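Local coordinates for protein muconate cycloisomerase (Azorhizobium caulinodans, PDB 3MY9) that belongs to the mandelate racemase and muconate lactonizing enzyme family of the enolase superfamily, joining an alpha+beta N-terminal domain to a magnesium-binding barrel domain, at residues E9-F14 with Y74-I79; V164-T169 with G324-M329; T183-F188 with D215-T220; V255-V260 with M286-T291; G277-A282 with T312-A317. All coordinates share one frame; numbering follows the deposited sequence.

Contact 1 of 5, residues E9-F14 with Y74-I79; sequences ERIRIF and YLRPLI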
# COMPACT_ATOMS: atom_id res chain seq x y z
N GLU A 9 7.75 -36.84 39.18
CA GLU A 9 7.12 -37.79 40.10
C GLU A 9 6.09 -37.13 41.03
O GLU A 9 5.07 -37.75 41.33
CB GLU A 9 8.18 -38.52 40.93
CG GLU A 9 7.69 -39.81 41.57
CD GLU A 9 8.78 -40.52 42.34
OE1 GLU A 9 9.76 -39.84 42.73
OE2 GLU A 9 8.68 -41.75 42.54
N ARG A 10 6.35 -35.91 41.49
CA ARG A 10 5.36 -35.17 42.28
C ARG A 10 5.61 -33.68 42.28
O ARG A 10 6.73 -33.23 42.02
CB ARG A 10 5.33 -35.65 43.73
CG ARG A 10 6.64 -35.46 44.48
CD ARG A 10 6.47 -35.84 45.95
NE ARG A 10 7.75 -35.88 46.66
CZ ARG A 10 8.64 -36.87 46.58
NH1 ARG A 10 8.44 -37.93 45.81
NH2 ARG A 10 9.77 -36.79 47.28
N ILE A 11 4.57 -32.92 42.59
CA ILE A 11 4.72 -31.49 42.81
C ILE A 11 4.12 -31.09 44.16
O ILE A 11 3.32 -31.82 44.75
CB ILE A 11 4.08 -30.65 41.68
CG1 ILE A 11 2.56 -30.81 41.64
CG2 ILE A 11 4.70 -31.03 40.33
CD1 ILE A 11 1.89 -29.97 40.58
N ARG A 12 4.58 -29.94 44.64
CA ARG A 12 3.96 -29.21 45.73
C ARG A 12 3.78 -27.77 45.25
O ARG A 12 4.72 -27.16 44.73
CB ARG A 12 4.84 -29.19 46.97
CG ARG A 12 5.31 -30.55 47.47
CD ARG A 12 5.62 -30.47 48.95
NE ARG A 12 6.58 -31.48 49.40
CZ ARG A 12 7.85 -31.25 49.76
NH1 ARG A 12 8.38 -30.02 49.73
NH2 ARG A 12 8.60 -32.27 50.16
N ILE A 13 2.57 -27.25 45.40
CA ILE A 13 2.28 -25.86 45.07
C ILE A 13 2.11 -25.12 46.39
O ILE A 13 1.36 -25.57 47.26
CB ILE A 13 1.01 -25.73 44.22
CG1 ILE A 13 1.12 -26.59 42.96
CG2 ILE A 13 0.75 -24.27 43.85
CD1 ILE A 13 -0.22 -26.92 42.32
N PHE A 14 2.82 -24.00 46.54
CA PHE A 14 2.77 -23.20 47.77
C PHE A 14 2.26 -21.81 47.48
O PHE A 14 2.78 -21.13 46.58
CB PHE A 14 4.16 -23.07 48.38
CG PHE A 14 4.76 -24.37 48.82
CD1 PHE A 14 4.61 -24.81 50.13
CD2 PHE A 14 5.49 -25.15 47.94
CE1 PHE A 14 5.18 -25.99 50.55
CE2 PHE A 14 6.06 -26.35 48.36
CZ PHE A 14 5.90 -26.76 49.67
N TYR A 74 -5.75 -27.68 36.65
CA TYR A 74 -5.66 -27.78 35.19
C TYR A 74 -4.34 -28.45 34.73
O TYR A 74 -4.37 -29.42 33.96
CB TYR A 74 -5.84 -26.41 34.54
N LEU A 75 -3.20 -27.95 35.21
CA LEU A 75 -1.89 -28.38 34.72
C LEU A 75 -1.30 -29.63 35.41
O LEU A 75 -0.49 -30.33 34.82
CB LEU A 75 -0.90 -27.21 34.78
CG LEU A 75 -1.26 -25.95 33.98
CD1 LEU A 75 -0.22 -24.84 34.14
CD2 LEU A 75 -1.42 -26.27 32.49
N ARG A 76 -1.73 -29.92 36.64
CA ARG A 76 -1.19 -31.05 37.42
C ARG A 76 -1.11 -32.41 36.68
O ARG A 76 -0.08 -33.09 36.76
CB ARG A 76 -1.96 -31.21 38.74
CG ARG A 76 -1.50 -32.38 39.61
CD ARG A 76 -2.47 -32.63 40.76
NE ARG A 76 -2.42 -31.57 41.76
CZ ARG A 76 -1.58 -31.54 42.80
NH1 ARG A 76 -0.68 -32.50 42.99
NH2 ARG A 76 -1.63 -30.52 43.65
N PRO A 77 -2.19 -32.82 35.97
CA PRO A 77 -2.15 -34.09 35.23
C PRO A 77 -1.28 -34.08 33.97
O PRO A 77 -0.99 -35.14 33.41
CB PRO A 77 -3.62 -34.33 34.85
CG PRO A 77 -4.41 -33.24 35.49
CD PRO A 77 -3.49 -32.14 35.83
N LEU A 78 -0.89 -32.89 33.51
CA LEU A 78 0.05 -32.75 32.41
C LEU A 78 1.49 -32.87 32.94
O LEU A 78 2.31 -33.56 32.32
CB LEU A 78 -0.16 -31.43 31.67
CG LEU A 78 -1.59 -31.17 31.17
CD1 LEU A 78 -1.65 -29.93 30.28
CD2 LEU A 78 -2.16 -32.39 30.42
N ILE A 79 1.78 -32.21 34.07
CA ILE A 79 3.13 -32.25 34.69
C ILE A 79 3.49 -33.67 35.10
O ILE A 79 4.59 -34.15 34.80
CB ILE A 79 3.28 -31.37 35.99
CG1 ILE A 79 2.58 -30.02 35.90
CG2 ILE A 79 4.75 -31.14 36.30
CD1 ILE A 79 2.86 -29.27 34.65

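Contact 2 of 5, residues V164-T169 with G324-M329; sequences VFKMKT and GCEFYM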
# COMPACT_ATOMS: atom_id res chain seq x y z
N VAL A 164 22.86 3.35 33.77
CA VAL A 164 21.51 3.31 33.25
C VAL A 164 20.49 3.91 34.20
O VAL A 164 20.31 3.40 35.30
CB VAL A 164 21.07 1.89 32.93
CG1 VAL A 164 19.63 1.91 32.32
CG2 VAL A 164 22.04 1.24 31.96
N PHE A 165 19.79 4.95 33.75
CA PHE A 165 18.75 5.61 34.51
C PHE A 165 17.47 5.73 33.70
O PHE A 165 17.51 6.03 32.50
CB PHE A 165 19.23 6.99 34.91
CG PHE A 165 20.37 6.94 35.87
CD1 PHE A 165 20.14 6.95 37.24
CD2 PHE A 165 21.67 6.79 35.41
CE1 PHE A 165 21.19 6.84 38.15
CE2 PHE A 165 22.75 6.69 36.31
CZ PHE A 165 22.50 6.71 37.68
N LYS A 166 16.33 5.47 34.33
CA LYS A 166 15.06 5.69 33.66
C LYS A 166 14.19 6.73 34.38
O LYS A 166 13.81 6.52 35.50
CB LYS A 166 14.28 4.40 33.53
CG LYS A 166 13.13 4.54 32.54
CD LYS A 166 12.07 3.48 32.83
CE LYS A 166 12.09 2.37 31.87
NZ LYS A 166 11.06 1.40 32.38
N MET A 167 13.88 7.84 33.71
CA MET A 167 13.11 8.92 34.33
C MET A 167 11.64 8.67 34.00
O MET A 167 11.28 8.50 32.84
CB MET A 167 13.57 10.32 33.81
CG MET A 167 13.06 11.57 34.63
SD MET A 167 13.30 13.14 33.70
CE MET A 167 12.19 14.20 34.62
N LYS A 168 10.81 8.63 35.04
CA LYS A 168 9.39 8.68 34.87
C LYS A 168 8.98 10.09 34.41
O LYS A 168 9.35 11.09 35.02
CB LYS A 168 8.72 8.31 36.18
CG LYS A 168 7.27 7.94 36.10
CD LYS A 168 6.84 7.37 37.49
CE LYS A 168 5.38 7.64 37.81
NZ LYS A 168 5.15 7.99 39.28
N THR A 169 8.25 10.17 33.31
CA THR A 169 7.92 11.47 32.75
C THR A 169 6.41 11.53 32.55
O THR A 169 5.74 10.51 32.60
CB THR A 169 8.60 11.65 31.37
OG1 THR A 169 8.41 10.48 30.60
CG2 THR A 169 10.09 11.92 31.48
N GLY A 324 19.47 -4.02 28.99
CA GLY A 324 19.51 -4.17 30.46
C GLY A 324 18.14 -4.57 30.99
O GLY A 324 17.32 -5.13 30.24
N CYS A 325 17.89 -4.30 32.27
CA CYS A 325 16.63 -4.68 32.92
C CYS A 325 16.34 -3.76 34.07
O CYS A 325 17.15 -2.88 34.37
CB CYS A 325 16.68 -6.13 33.39
SG CYS A 325 17.86 -6.41 34.76
N GLU A 326 15.19 -3.92 34.70
CA GLU A 326 14.85 -3.18 35.93
C GLU A 326 13.99 -4.02 36.84
O GLU A 326 13.40 -5.01 36.40
CB GLU A 326 14.11 -1.88 35.62
CG GLU A 326 12.70 -2.09 35.10
CD GLU A 326 12.07 -0.79 34.66
OE1 GLU A 326 12.39 -0.35 33.55
OE2 GLU A 326 11.30 -0.19 35.44
N PHE A 327 13.87 -3.61 38.10
CA PHE A 327 13.04 -4.34 39.07
C PHE A 327 11.58 -3.83 39.14
O PHE A 327 11.34 -2.62 39.06
CB PHE A 327 13.67 -4.28 40.47
CG PHE A 327 14.97 -5.04 40.58
CD1 PHE A 327 15.16 -6.25 39.93
CD2 PHE A 327 15.98 -4.55 41.39
CE1 PHE A 327 16.35 -6.95 40.06
CE2 PHE A 327 17.18 -5.25 41.54
CZ PHE A 327 17.36 -6.45 40.87
N TYR A 328 10.65 -4.78 39.34
CA TYR A 328 9.18 -4.56 39.28
C TYR A 328 8.71 -3.20 39.80
O TYR A 328 7.97 -2.46 39.12
CB TYR A 328 8.44 -5.68 40.03
CG TYR A 328 6.95 -5.78 39.73
CD1 TYR A 328 6.01 -5.80 40.77
CD2 TYR A 328 6.48 -5.86 38.42
CE1 TYR A 328 4.64 -5.90 40.50
CE2 TYR A 328 5.12 -5.95 38.13
CZ TYR A 328 4.20 -5.97 39.17
OH TYR A 328 2.84 -6.06 38.89
N MET A 329 9.13 -2.87 41.01
CA MET A 329 8.91 -1.53 41.53
C MET A 329 9.91 -1.35 42.64
O MET A 329 9.70 -1.82 43.75
CB MET A 329 7.47 -1.37 42.05

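Contact 3 of 5, residues T183-F188 with D215-T220; sequences TMRGEF and DAFRPT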
# COMPACT_ATOMS: atom_id res chain seq x y z
N THR A 183 19.12 19.92 33.55
CA THR A 183 20.08 19.81 34.65
C THR A 183 20.85 18.50 34.56
O THR A 183 22.05 18.48 34.76
CB THR A 183 19.39 19.89 36.04
OG1 THR A 183 18.59 21.08 36.12
CG2 THR A 183 20.41 19.85 37.17
N MET A 184 20.16 17.41 34.25
CA MET A 184 20.80 16.09 34.11
C MET A 184 21.81 16.03 32.97
O MET A 184 22.90 15.50 33.14
CB MET A 184 19.76 14.98 33.91
CG MET A 184 19.17 14.40 35.20
SD MET A 184 17.83 13.25 34.80
CE MET A 184 17.09 12.91 36.35
N ARG A 185 21.45 16.56 31.80
CA ARG A 185 22.40 16.56 30.67
C ARG A 185 23.55 17.56 30.94
O ARG A 185 24.68 17.29 30.55
CB ARG A 185 21.71 16.86 29.33
CG ARG A 185 20.90 15.67 28.74
CD ARG A 185 21.68 14.37 28.70
NE ARG A 185 21.04 13.37 27.85
CZ ARG A 185 21.36 12.07 27.81
NH1 ARG A 185 22.35 11.57 28.57
NH2 ARG A 185 20.70 11.27 26.99
N GLY A 186 23.27 18.66 31.63
CA GLY A 186 24.32 19.64 31.99
C GLY A 186 25.45 19.09 32.87
O GLY A 186 26.62 19.43 32.69
N GLU A 187 25.12 18.24 33.82
CA GLU A 187 26.15 17.66 34.69
C GLU A 187 26.80 16.40 34.12
O GLU A 187 28.03 16.21 34.23
CB GLU A 187 25.55 17.29 36.03
CG GLU A 187 26.62 16.69 36.99
CD GLU A 187 26.37 17.03 38.43
OE1 GLU A 187 27.21 16.64 39.29
OE2 GLU A 187 25.34 17.70 38.68
N PHE A 188 25.97 15.53 33.57
CA PHE A 188 26.39 14.18 33.22
C PHE A 188 26.66 13.97 31.74
O PHE A 188 27.38 13.06 31.37
CB PHE A 188 25.33 13.19 33.70
CG PHE A 188 25.16 13.16 35.20
CD1 PHE A 188 26.15 12.62 36.01
CD2 PHE A 188 24.00 13.64 35.79
CE1 PHE A 188 25.98 12.59 37.39
CE2 PHE A 188 23.82 13.58 37.15
CZ PHE A 188 24.80 13.08 37.96
N ASP A 215 12.81 14.54 23.08
CA ASP A 215 13.71 14.02 22.05
C ASP A 215 14.99 14.86 21.86
O ASP A 215 16.01 14.31 21.46
CB ASP A 215 12.97 13.81 20.71
CG ASP A 215 13.93 13.57 19.52
OD1 ASP A 215 14.32 12.39 19.25
OD2 ASP A 215 14.28 14.57 18.83
N ALA A 216 14.97 16.15 22.21
CA ALA A 216 16.16 17.03 22.06
C ALA A 216 17.27 16.68 23.04
O ALA A 216 18.44 17.03 22.83
CB ALA A 216 15.80 18.54 22.20
N PHE A 217 16.91 15.96 24.11
CA PHE A 217 17.90 15.52 25.09
C PHE A 217 18.49 14.16 24.76
O PHE A 217 19.30 13.60 25.53
CB PHE A 217 17.22 15.52 26.46
CG PHE A 217 16.82 16.90 26.90
CD1 PHE A 217 17.74 17.73 27.52
CD2 PHE A 217 15.57 17.40 26.62
CE1 PHE A 217 17.39 19.02 27.90
CE2 PHE A 217 15.20 18.68 26.99
CZ PHE A 217 16.12 19.49 27.63
N ARG A 218 18.06 13.60 23.62
CA ARG A 218 18.62 12.35 23.09
C ARG A 218 18.55 11.19 24.04
O ARG A 218 19.52 10.51 24.24
CB ARG A 218 20.08 12.55 22.64
CG ARG A 218 20.22 13.67 21.64
CD ARG A 218 21.59 13.72 20.99
NE ARG A 218 21.61 14.75 19.95
CZ ARG A 218 22.37 14.73 18.85
NH1 ARG A 218 23.20 13.74 18.60
NH2 ARG A 218 22.28 15.73 17.98
N PRO A 219 17.38 10.95 24.64
CA PRO A 219 17.35 9.77 25.51
C PRO A 219 17.64 8.50 24.70
O PRO A 219 17.43 8.47 23.49
CB PRO A 219 15.92 9.78 26.03
CG PRO A 219 15.15 10.55 25.05
CD PRO A 219 16.07 11.58 24.51
N THR A 220 18.14 7.46 25.35
CA THR A 220 18.41 6.18 24.68
C THR A 220 17.13 5.60 24.13
O THR A 220 17.14 5.07 23.04
CB THR A 220 19.13 5.21 25.63
OG1 THR A 220 20.38 5.80 25.93
CG2 THR A 220 19.35 3.80 25.00
O HOH W 1 21.30 8.48 26.82

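Contact 4 of 5, residues V255-V260 with M286-T291; sequences VDLMEV and MAIADT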
# COMPACT_ATOMS: atom_id res chain seq x y z
N VAL A 255 3.21 -12.76 18.24
CA VAL A 255 2.20 -12.20 17.37
C VAL A 255 2.18 -10.66 17.36
O VAL A 255 2.12 -10.04 16.29
CB VAL A 255 0.79 -12.71 17.73
CG1 VAL A 255 -0.24 -12.03 16.84
CG2 VAL A 255 0.70 -14.23 17.61
N ASP A 256 2.22 -10.04 18.54
CA ASP A 256 2.25 -8.59 18.61
C ASP A 256 3.52 -8.10 17.88
O ASP A 256 3.48 -7.10 17.17
CB ASP A 256 2.30 -8.06 20.07
CG ASP A 256 1.04 -8.37 20.87
OD1 ASP A 256 -0.03 -8.67 20.30
OD2 ASP A 256 1.10 -8.29 22.12
N LEU A 257 4.63 -8.78 18.09
CA LEU A 257 5.88 -8.32 17.56
C LEU A 257 5.83 -8.31 16.04
O LEU A 257 6.22 -7.33 15.44
CB LEU A 257 7.05 -9.16 18.07
CG LEU A 257 8.45 -8.78 17.51
CD1 LEU A 257 8.81 -7.33 17.83
CD2 LEU A 257 9.48 -9.74 18.07
N MET A 258 5.30 -9.36 15.41
CA MET A 258 5.17 -9.35 13.94
C MET A 258 4.35 -8.16 13.43
O MET A 258 4.67 -7.60 12.38
CB MET A 258 4.60 -10.67 13.38
CG MET A 258 5.64 -11.83 13.42
SD MET A 258 7.17 -11.75 12.40
CE MET A 258 7.37 -10.07 11.92
N GLU A 259 3.33 -7.76 14.17
CA GLU A 259 2.54 -6.59 13.78
C GLU A 259 3.30 -5.28 14.04
O GLU A 259 3.21 -4.34 13.26
CB GLU A 259 1.20 -6.59 14.50
CG GLU A 259 0.23 -5.57 13.93
CD GLU A 259 -0.19 -5.86 12.48
OE1 GLU A 259 -0.23 -7.03 12.03
OE2 GLU A 259 -0.47 -4.88 11.77
N VAL A 260 4.04 -5.21 15.14
CA VAL A 260 4.86 -4.07 15.42
C VAL A 260 5.90 -3.89 14.28
O VAL A 260 6.11 -2.78 13.81
CB VAL A 260 5.53 -4.20 16.82
CG1 VAL A 260 6.68 -3.22 17.02
CG2 VAL A 260 4.47 -4.05 17.94
N MET A 286 12.67 -13.04 20.55
CA MET A 286 13.92 -12.33 20.22
C MET A 286 14.58 -12.76 18.87
O MET A 286 15.27 -11.97 18.25
CB MET A 286 14.87 -12.36 21.39
CG MET A 286 14.38 -11.45 22.54
SD MET A 286 14.02 -9.74 22.09
CE MET A 286 15.60 -9.26 21.52
N ALA A 287 14.29 -13.95 18.34
CA ALA A 287 14.78 -14.29 17.00
C ALA A 287 14.12 -13.40 15.94
O ALA A 287 14.77 -12.98 14.98
CB ALA A 287 14.50 -15.73 16.67
N ILE A 288 12.83 -13.13 16.11
CA ILE A 288 12.12 -12.24 15.24
C ILE A 288 12.70 -10.82 15.35
O ILE A 288 12.96 -10.18 14.33
CB ILE A 288 10.63 -12.17 15.55
CG1 ILE A 288 9.97 -13.53 15.32
CG2 ILE A 288 9.95 -11.12 14.67
CD1 ILE A 288 8.65 -13.66 16.00
N ALA A 289 12.88 -10.36 16.58
CA ALA A 289 13.31 -9.02 16.86
C ALA A 289 14.74 -8.76 16.34
O ALA A 289 14.99 -7.70 15.79
CB ALA A 289 13.19 -8.71 18.38
N ASP A 290 15.65 -9.73 16.53
CA ASP A 290 17.03 -9.64 16.00
C ASP A 290 17.03 -9.51 14.47
O ASP A 290 17.72 -8.67 13.91
CB ASP A 290 17.88 -10.88 16.39
CG ASP A 290 18.23 -10.92 17.87
OD1 ASP A 290 17.94 -9.93 18.60
OD2 ASP A 290 18.78 -11.97 18.33
N THR A 291 16.26 -10.36 13.80
CA THR A 291 16.14 -10.27 12.35
C THR A 291 15.61 -8.89 11.94
O THR A 291 16.09 -8.29 11.00
CB THR A 291 15.25 -11.40 11.79
OG1 THR A 291 15.73 -12.65 12.28
CG2 THR A 291 15.30 -11.42 10.27

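Contact 5 of 5, residues G277-A282 with T312-A317; sequences GGLMKA and TQLIAA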
# COMPACT_ATOMS: atom_id res chain seq x y z
N GLY A 277 5.06 -15.91 27.69
CA GLY A 277 4.75 -17.32 27.96
C GLY A 277 5.96 -18.21 28.25
O GLY A 277 5.93 -19.41 27.97
N GLY A 278 7.03 -17.62 28.78
CA GLY A 278 8.18 -18.37 29.25
C GLY A 278 9.50 -18.08 28.57
O GLY A 278 9.62 -17.17 27.75
N LEU A 279 10.49 -18.90 28.92
CA LEU A 279 11.88 -18.69 28.55
C LEU A 279 12.14 -19.03 27.08
O LEU A 279 12.77 -18.25 26.39
CB LEU A 279 12.79 -19.54 29.44
CG LEU A 279 12.74 -19.27 30.96
CD1 LEU A 279 13.52 -20.32 31.73
CD2 LEU A 279 13.26 -17.95 31.25
N MET A 280 11.68 -20.20 26.63
CA MET A 280 11.84 -20.57 25.21
C MET A 280 11.02 -19.62 24.30
O MET A 280 11.50 -19.21 23.26
CB MET A 280 11.48 -22.04 24.95
CG MET A 280 12.52 -23.06 25.55
SD MET A 280 12.31 -24.85 25.17
CE MET A 280 13.52 -25.36 26.41
N LYS A 281 9.81 -19.27 24.71
CA LYS A 281 8.99 -18.32 23.95
C LYS A 281 9.66 -16.94 23.88
O LYS A 281 9.62 -16.29 22.85
CB LYS A 281 7.60 -18.15 24.57
CG LYS A 281 6.73 -19.41 24.61
CD LYS A 281 6.26 -19.82 23.25
CE LYS A 281 5.15 -20.86 23.34
NZ LYS A 281 4.46 -21.00 22.02
N ALA A 282 10.32 -16.52 24.96
CA ALA A 282 11.06 -15.25 24.92
C ALA A 282 12.22 -15.27 23.91
O ALA A 282 12.50 -14.27 23.24
CB ALA A 282 11.55 -14.84 26.30
N THR A 312 17.14 -13.73 34.77
CA THR A 312 18.56 -13.44 34.64
C THR A 312 19.27 -14.46 33.74
O THR A 312 20.11 -14.10 32.93
CB THR A 312 19.19 -13.42 36.05
OG1 THR A 312 18.63 -12.33 36.79
CG2 THR A 312 20.66 -13.23 35.95
N GLN A 313 18.92 -15.74 33.88
CA GLN A 313 19.43 -16.81 32.99
C GLN A 313 19.01 -16.60 31.54
O GLN A 313 19.82 -16.72 30.60
CB GLN A 313 18.91 -18.19 33.45
CG GLN A 313 19.34 -18.60 34.85
CD GLN A 313 20.77 -19.08 34.92
OE1 GLN A 313 21.37 -19.44 33.92
NE2 GLN A 313 21.32 -19.10 36.14
N LEU A 314 17.73 -16.30 31.35
CA LEU A 314 17.23 -15.98 30.01
C LEU A 314 18.06 -14.86 29.39
O LEU A 314 18.55 -14.99 28.26
CB LEU A 314 15.76 -15.57 30.04
CG LEU A 314 15.34 -14.98 28.67
CD1 LEU A 314 15.13 -16.14 27.69
CD2 LEU A 314 14.15 -14.08 28.78
N ILE A 315 18.20 -13.75 30.10
CA ILE A 315 18.86 -12.60 29.52
C ILE A 315 20.33 -12.92 29.29
O ILE A 315 20.90 -12.54 28.28
CB ILE A 315 18.68 -11.34 30.36
CG1 ILE A 315 17.20 -10.92 30.39
CG2 ILE A 315 19.55 -10.20 29.83
CD1 ILE A 315 16.90 -9.80 31.42
N ALA A 316 20.93 -13.68 30.21
CA ALA A 316 22.31 -14.11 30.07
C ALA A 316 22.57 -14.85 28.75
O ALA A 316 23.67 -14.77 28.18
CB ALA A 316 22.67 -14.99 31.26
N ALA A 317 21.55 -15.58 28.28
CA ALA A 317 21.65 -16.47 27.11
C ALA A 317 21.01 -15.88 25.84
O ALA A 317 20.88 -16.59 24.83
CB ALA A 317 20.97 -17.81 27.43

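Contact 1 of 5, residues E9-F14 with Y74-I79
I11 of strand 9-14 meets two residues of helix 74-79, using a different branch for each. Its CG1 lies over one face of the R76 guanidinium, 3.9 Å from NH1 of R76, while its CG2 touches CG2 of I79 at 4.0 Å. A chi1 of 66° explains the division: CG1 stands between the backbone N and the carbonyl carbon, and CG2 falls beside the backbone N. The two isoleucines cross at about a right angle. R76 starts from a CB that is not aimed at the strand; a bend at chi3 (-71°) brings its guanidinium up to I11 and I13. CD1 of I13 comes obliquely to NH2 of R76, 4.1 Å away. That same NH2 forms a salt bridge with D72, one turn earlier in the helix, so the charged group has a carboxylate partner as well as hydrocarbon cover. The contact illustrates how an N-terminal domain of the enolase type lays helices against an antiparallel sheet. Here I11 and I13 also pack on L40 of strand 35-44, I13 reaches F68 and L71 of helix 64-79, and I79 continues to M94 of helix 87-97 and V108 of helix 102-120.

Contact 2 of 5, residues V164-T169 with G324-M329
A salt bridge between NZ of K166 and OE1 of E326 spans the interior of the enolase-type barrel domain and carries nearly the whole contact. The modelled separation of these two atoms, 2.5 Å, is very short, and its exact value is doubtful at this resolution. The polar network does not stop there. NZ of K166 also forms salt bridges with D197 and with E223, a magnesium ligand, and the K166 side chain comes within about 5 Å of the metal; OE1 of E326 in turn is hydrogen-bonded to OH of Y297. The sequence K166-M167-K168 on strand 164-168 is consistent with the KxK signature of the muconate lactonizing enzyme group.

Both CB atoms point across the gap, although the nearest CA atoms, those of K166 and E326, are 9.2 Å apart. The lysine spans most of that distance with CG anti to its backbone N (chi1 -166°), then turns at chi3 (-104°) to meet the glutamate at about a right angle. Farther out, strand 135-142 bridges the two segments: it pairs with 164-168 through backbone bonds from K166, and its I136 and L138 pack on C325 and F327. Y328 extends the link to the N-terminal domain, where its OH bonds to O of W57. Within the salt bridge itself the carboxylate is approached unevenly, its second oxygen, OE2 of E326, lying 3.5 Å from NZ of K166.

Contact 3 of 5, residues T183-F188 with D215-T220
R185 grips the backbone carbonyl of F217 side-on with two nitrogens. NE of R185 is 2.9 Å from O of F217, with an N-H...O angle of 151°, and NH2 of R185 reaches the same oxygen at 3.1 Å along a more bent path (140°). The oxygen lies close to the guanidinium plane, and both donors lie in the plane of the carbonyl. NH2 also donates to a water 2.9 Å away, and this water donates a hydrogen bond to OG1 of T220, closing a bridge to the end of the loop. Hydrocarbon contact accompanies the polar grip: CG of R185 sits at the edge of the F217 ring, 4.0 Å from its CD1.

The approach depends on a bend at chi2 (-50°), which swings the guanidinium out from helix 183-188 toward the loop. On the other side, a type I turn from D215 to R218 follows on from helix 207-215, and the positive phi of R218 redirects the chain toward strand 222-223. F217 is further seated on L178 and L181 of the arginine's own helix. The loop borders the assembly too: R218 and D215 form salt bridges with D213 and K209 of the second subunit, respectively. In the barrel this contact thus joins the helix after strand 164-168 to the loop leading into strand 222-223.

NH1 of R185 bonds to O of G189 and O of I192, which gives all five guanidinium N-H groups an acceptor. With carbonyls and water in place of a carboxylate, the positive charge is probably spread over several backbone dipoles, and bonds from all three nitrogens probably restrict the rotation of the group.

Contact 4 of 5, residues V255-V260 with M286-T291
With chi1 at -63°, CG1 of I288 lies beside the backbone N and CG2 anti to it, and this CG2 branch is met by both L257 and M258 of the helix alongside. M258 reaches it by folding at chi2 and again at chi3, where a value of 17° is nearly eclipsed; the bends bring SD of M258 to 3.6 Å from CG2 of I288. The setting is the helical layer of a beta/alpha barrel, where helices 254-263 and 279-292 run almost parallel, 13° apart with axes 10.0 Å from each other in these segments. L257 and I288 slide past one another in opposite directions, so that CD2 of L257 packs on CB of I288 at 3.7 Å and on CB of A289 at 3.9 Å. The interface is purely apolar and largely buried. Part of that burial comes from the assembly: I288 packs on I288 of the third subunit, and M258 on T291 of that subunit, which makes this pair of barrel helices part of an oligomer interface. Within its own helix, OG1 of T291 donates to O of A287 at 2.9 Å, an oxygen that also accepts from N of T291.

Contact 5 of 5, residues G277-A282 with T312-A317
The flat group that L279 offers L314 is its peptide carbonyl; none of the touching side chains carries a ring or amide. CD1 of L314 stands 3.4 Å from O of L279, approaching at a slant and off the peptide plane. The rest is helix-on-helix packing within the beta/alpha barrel: the first turn of helix 279-292 against the last turns of helix 305-316. CD2 of L279 touches CB of L314 at 3.7 Å, the two leucines sliding past each other in opposite directions. L314 can serve both L279 and A282 because its CG is anti to the backbone N (chi1 169°), which carries both methyls across to the neighbouring helix.

How the first helix begins matters to the fit. G277 and G278 both have positive phi (107° and 119°), backbone shapes in which a CB would be jammed against the preceding carbonyl oxygen. G278 then occupies the N-cap position, and its O receives N of A282 at 2.9 Å. The opening N-H groups of L279 and M280 bond to the two carboxylate oxygens of E109, a residue of helix 102-120, so the N-terminal domain holds the start of this barrel helix. I273 packs on both leucines, and C276 on A282, which adds to the buried cluster. M280, turned away from L314, packs on G129 of the third subunit. The methyl CB of A282 nestles by the fork of the leucine, 3.7 Å from CD2 of L314 and 4.1 Å from CD1 of L314.

Overall arrangement
Contact 1 belongs to the N-terminal domain; the other four lie in the barrel domain, contacts 1 and 2 falling on opposite sides of the chain's centre with centres about 35 Å apart. Contacts 4 and 5 are buried, apolar and consecutive on helix 279-292, one facing helix 254-263 and the other helix 305-316, and both also reach the third subunit. Contacts 1, 2 and 3 are only partly buried and involve charge: hydrocarbon cover of a guanidinium, a salt bridge near magnesium, and an arginine held by backbone carbonyls. Contact 2 encloses contacts 3, 4 and 5 along the chain and touches contact 5 through C325 and I315.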